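Local coordinates for protein putative ribose operon repressor (PDB 3EGC) that probably acts as a LacI-family transcriptional repressor, binding operator DNA and carrying a sugar-binding domain of the periplasmic binding protein type, at residues A[117-120]-A[121-125]; A[149-153]-A[154-158]. All coordinates share one frame; numbering follows the deposited sequence.

Contact 1: residues A[117-120]-A[121-125]; sequences VEYL and IARGH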
loop_
_atom_site.group_PDB
_atom_site.type_symbol
_atom_site.label_atom_id
_atom_site.label_comp_id
_atom_site.label_asym_id
_atom_site.label_seq_id
_atom_site.Cartn_x
_atom_site.Cartn_y
_atom_site.Cartn_z
ATOM N N VAL A 117 -3.592 -7.410 -23.813
ATOM C CA VAL A 117 -3.756 -8.698 -24.509
ATOM C C VAL A 117 -3.229 -8.664 -25.952
ATOM O O VAL A 117 -2.723 -9.657 -26.444
ATOM C CB VAL A 117 -5.193 -9.180 -24.426
ATOM C CG1 VAL A 117 -5.472 -10.344 -25.423
ATOM C CG2 VAL A 117 -5.539 -9.539 -22.955
ATOM N N GLU A 118 -3.339 -7.520 -26.614
ATOM C CA GLU A 118 -2.861 -7.378 -27.993
ATOM C C GLU A 118 -1.362 -7.454 -28.061
ATOM O O GLU A 118 -0.786 -7.919 -29.060
ATOM C CB GLU A 118 -3.294 -6.048 -28.584
ATOM C CG GLU A 118 -4.787 -5.937 -28.781
ATOM C CD GLU A 118 -5.166 -4.683 -29.561
ATOM O OE1 GLU A 118 -4.711 -3.591 -29.180
ATOM O OE2 GLU A 118 -5.934 -4.791 -30.548
ATOM N N TYR A 119 -0.738 -6.960 -26.997
ATOM C CA TYR A 119 0.652 -7.139 -26.806
ATOM C C TYR A 119 1.055 -8.613 -26.690
ATOM O O TYR A 119 2.072 -9.020 -27.250
ATOM C CB TYR A 119 1.093 -6.373 -25.569
ATOM C CG TYR A 119 2.505 -6.669 -25.120
ATOM C CD1 TYR A 119 3.550 -5.942 -25.601
ATOM C CD2 TYR A 119 2.774 -7.702 -24.274
ATOM C CE1 TYR A 119 4.876 -6.177 -25.175
ATOM C CE2 TYR A 119 4.061 -7.957 -23.854
ATOM C CZ TYR A 119 5.093 -7.179 -24.303
ATOM O OH TYR A 119 6.372 -7.448 -23.911
ATOM N N LEU A 120 0.289 -9.404 -25.952
ATOM C CA LEU A 120 0.546 -10.828 -25.831
ATOM C C LEU A 120 0.396 -11.560 -27.164
ATOM O O LEU A 120 1.137 -12.483 -27.467
ATOM C CB LEU A 120 -0.382 -11.410 -24.812
ATOM C CG LEU A 120 -0.016 -11.197 -23.361
ATOM C CD1 LEU A 120 -1.168 -11.735 -22.538
ATOM C CD2 LEU A 120 1.274 -11.907 -23.027
ATOM N N ILE A 121 -0.560 -11.105 -27.953
ATOM C CA ILE A 121 -0.890 -11.725 -29.220
ATOM C C ILE A 121 0.218 -11.370 -30.196
ATOM O O ILE A 121 0.709 -12.217 -30.916
ATOM C CB ILE A 121 -2.238 -11.237 -29.768
ATOM C CG1 ILE A 121 -3.404 -11.845 -28.992
ATOM C CG2 ILE A 121 -2.356 -11.596 -31.268
ATOM C CD1 ILE A 121 -4.751 -11.047 -29.109
ATOM N N ALA A 122 0.665 -10.116 -30.153
ATOM C CA ALA A 122 1.777 -9.695 -31.012
ATOM C C ALA A 122 3.081 -10.456 -30.690
ATOM O O ALA A 122 3.969 -10.552 -31.535
ATOM C CB ALA A 122 1.974 -8.201 -30.969
ATOM N N ARG A 123 3.165 -11.020 -29.482
ATOM C CA ARG A 123 4.309 -11.848 -29.123
ATOM C C ARG A 123 4.229 -13.256 -29.658
ATOM O O ARG A 123 5.202 -13.984 -29.571
ATOM C CB ARG A 123 4.509 -11.918 -27.605
ATOM C CG ARG A 123 5.399 -10.868 -27.109
ATOM C CD ARG A 123 5.346 -10.751 -25.591
ATOM N NE ARG A 123 6.236 -11.688 -24.920
ATOM C CZ ARG A 123 7.560 -11.525 -24.849
ATOM N NH1 ARG A 123 8.146 -10.496 -25.458
ATOM N NH2 ARG A 123 8.303 -12.395 -24.174
ATOM N N GLY A 124 3.062 -13.654 -30.154
ATOM C CA GLY A 124 2.881 -15.022 -30.594
ATOM C C GLY A 124 2.047 -15.929 -29.711
ATOM O O GLY A 124 2.044 -17.143 -29.922
ATOM N N HIS A 125 1.336 -15.368 -28.727
ATOM C CA HIS A 125 0.438 -16.202 -27.895
ATOM C C HIS A 125 -0.903 -16.417 -28.576
ATOM O O HIS A 125 -1.465 -15.471 -29.103
ATOM C CB HIS A 125 0.228 -15.629 -26.482
ATOM C CG HIS A 125 1.455 -15.667 -25.628
ATOM N ND1 HIS A 125 1.903 -16.814 -25.012
ATOM C CD2 HIS A 125 2.325 -14.686 -25.284
ATOM C CE1 HIS A 125 3.014 -16.539 -24.339
ATOM N NE2 HIS A 125 3.275 -15.247 -24.474
#

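Contact 2: residues A[149-153]-A[154-158]; sequences AAMSA and AGLPV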
loop_
_atom_site.group_PDB
_atom_site.type_symbol
_atom_site.label_atom_id
_atom_site.label_comp_id
_atom_site.label_asym_id
_atom_site.label_seq_id
_atom_site.Cartn_x
_atom_site.Cartn_y
_atom_site.Cartn_z
ATOM N N ALA A 149 -12.413 -8.659 -26.681
ATOM C CA ALA A 149 -12.417 -7.834 -27.857
ATOM C C ALA A 149 -11.080 -7.975 -28.580
ATOM O O ALA A 149 -11.037 -7.942 -29.804
ATOM C CB ALA A 149 -12.703 -6.370 -27.505
ATOM N N ALA A 150 -9.998 -8.121 -27.828
ATOM C CA ALA A 150 -8.667 -8.292 -28.429
ATOM C C ALA A 150 -8.580 -9.654 -29.124
ATOM O O ALA A 150 -8.098 -9.780 -30.222
ATOM C CB ALA A 150 -7.549 -8.193 -27.346
ATOM N N MET A 151 -9.029 -10.683 -28.442
ATOM C CA MET A 151 -9.050 -12.022 -28.991
ATOM C C MET A 151 -9.879 -12.076 -30.258
ATOM O O MET A 151 -9.458 -12.614 -31.278
ATOM C CB MET A 151 -9.549 -13.021 -27.914
ATOM C CG MET A 151 -8.491 -13.176 -26.741
ATOM S SD MET A 151 -6.810 -13.807 -27.222
ATOM C CE MET A 151 -7.156 -15.566 -27.178
ATOM N N SER A 152 -11.048 -11.463 -30.182
ATOM C CA SER A 152 -12.000 -11.465 -31.276
ATOM C C SER A 152 -11.349 -10.848 -32.499
ATOM O O SER A 152 -11.374 -11.421 -33.609
ATOM C CB SER A 152 -13.240 -10.649 -30.877
ATOM O OG SER A 152 -14.424 -11.220 -31.372
ATOM N N ALA A 153 -10.745 -9.682 -32.290
ATOM C CA ALA A 153 -10.239 -8.889 -33.388
ATOM C C ALA A 153 -9.109 -9.599 -34.113
ATOM O O ALA A 153 -8.854 -9.332 -35.300
ATOM C CB ALA A 153 -9.768 -7.541 -32.904
ATOM N N ALA A 154 -8.429 -10.474 -33.375
ATOM C CA ALA A 154 -7.330 -11.252 -33.879
ATOM C C ALA A 154 -7.814 -12.581 -34.458
ATOM O O ALA A 154 -7.036 -13.344 -35.000
ATOM C CB ALA A 154 -6.288 -11.500 -32.759
ATOM N N GLY A 155 -9.098 -12.864 -34.296
ATOM C CA GLY A 155 -9.677 -14.094 -34.786
ATOM C C GLY A 155 -9.218 -15.307 -34.019
ATOM O O GLY A 155 -9.245 -16.431 -34.551
ATOM N N LEU A 156 -8.792 -15.078 -32.782
ATOM C CA LEU A 156 -8.439 -16.147 -31.868
ATOM C C LEU A 156 -9.608 -16.535 -30.965
ATOM O O LEU A 156 -10.086 -15.727 -30.173
ATOM C CB LEU A 156 -7.253 -15.730 -30.996
ATOM C CG LEU A 156 -5.870 -15.612 -31.663
ATOM C CD1 LEU A 156 -4.844 -15.100 -30.682
ATOM C CD2 LEU A 156 -5.399 -16.952 -32.284
ATOM N N PRO A 157 -10.030 -17.805 -31.050
ATOM C CA PRO A 157 -11.097 -18.355 -30.202
ATOM C C PRO A 157 -10.694 -18.402 -28.729
ATOM O O PRO A 157 -9.528 -18.601 -28.418
ATOM C CB PRO A 157 -11.271 -19.791 -30.737
ATOM C CG PRO A 157 -9.968 -20.128 -31.419
ATOM C CD PRO A 157 -9.372 -18.830 -31.889
ATOM N N VAL A 158 -11.660 -18.257 -27.837
ATOM C CA VAL A 158 -11.400 -18.315 -26.411
ATOM C C VAL A 158 -12.210 -19.387 -25.741
ATOM O O VAL A 158 -13.413 -19.357 -25.781
ATOM C CB VAL A 158 -11.681 -16.958 -25.715
ATOM C CG1 VAL A 158 -12.838 -16.296 -26.316
ATOM C CG2 VAL A 158 -11.918 -17.145 -24.230
#

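Contact 1: residues A[117-120]-A[121-125]
V117 touches I121 one turn further along helix 109-122, and the stretch through H125 closes this helix with a Schellman motif in the periplasmic-binding-protein-like domain. The carbonyl O of V117 takes the amide of I121 in a regular helical bond, while V117 CG1 meets I121 CD1 at 3.8 Å. The I121 chain runs back along the helix, its CG1 3.4 Å from V117 O. Both residues also pack on helix 138-153. E118 contributes mainly its carbonyl O, which accepts A122 N at 2.9 Å and has A122 CB beside it; its carboxylate has a long, weak ion pair with R114. Y119 and R123 lie side by side and point the same way, with ring and guanidinium planes only 6° apart. The touching is done by the arginine methylene: R123 CD comes obliquely to Y119 CE2 at 3.5 Å. A bend at chi3 (85°) turns the arginine tip, and its NE forms a salt bridge with E217. The Y119 ring also meets F271 edge-to-face. The carbonyl of L120 opens the Schellman turn. L120 O accepts H125 N at 3.2 Å, plus a weak bond from R123 N, and the amide of G124 turns back to I121 O. G124 makes this possible with a positive phi of 106°, an angle at which a CB would jam against the preceding carbonyl O. The H125 side chain turns back toward L120, with ND1 bonded to T188 and NE2 to E217. L120 CD2 packs against H125 CD2 at 3.7 Å, and L120 O lies in the plane of the imidazole, at its edge, 3.3 Å from that same H125 CD2.

Contact 2: residues A[149-153]-A[154-158]
M151 reaches L156 through a chain folded twice, at chi2 (-60°) and chi3 (-85°), which curls the thioether toward the loop that follows the helix instead of letting it extend. The methyl CE thereby comes to rest 3.8 Å from L156 CB, with the carbonyl O of P157 a little farther off. The two side chains cross obliquely, L156 CB against M151 CE and L156 CD1 near M151 SD. M151 CB in turn sits 3.6 Å from L156 O, which places the start of the methionine chain against the loop backbone as well.

The backbone beside this apolar pair is a Schellman motif that ends helix 138-153. M151 O accepts L156 N at 3.0 Å, the bond that reaches across the turn, and G155 N donates to S152 O at 2.8 Å. The latter approaches from above the carbonyl plane, 63° out of it, and so does not follow a lone pair. G155 has a positive phi, which favours glycine and reverses the chain. Just before it, A154 N still makes the helical bond to A150 O at 3.2 Å and a second one to M151 O, so this amide is shared between two carbonyls, the second bond weak. A154 CB lies beside that same A150 carbonyl. A150 packs its methyl on R114 of helix 109-122, whereas farther along the loop V158 touches F147 and R148, about one helical turn before M151.

In the fold
Both contacts are C-terminal Schellman motifs of neighbouring helices, 109-122 and 138-153, on the same side of the chain's centre, with their own centres about 11 Å apart. Between them along the chain comes strand 128-131, the next strand after contact 1. Among the points where the helices meet, V117 CG1 of contact 1 packs on A150 CB of contact 2 at 3.6 Å; E118 CG reaches the same methyl, A150 CB, at 3.8 Å. I121 CD1 lies 3.7 Å from A150 O, and I121 also touches M151, A154 and L156. Where the loops leave the helices, H125 O and L156 CD1 are 3.7 Å apart.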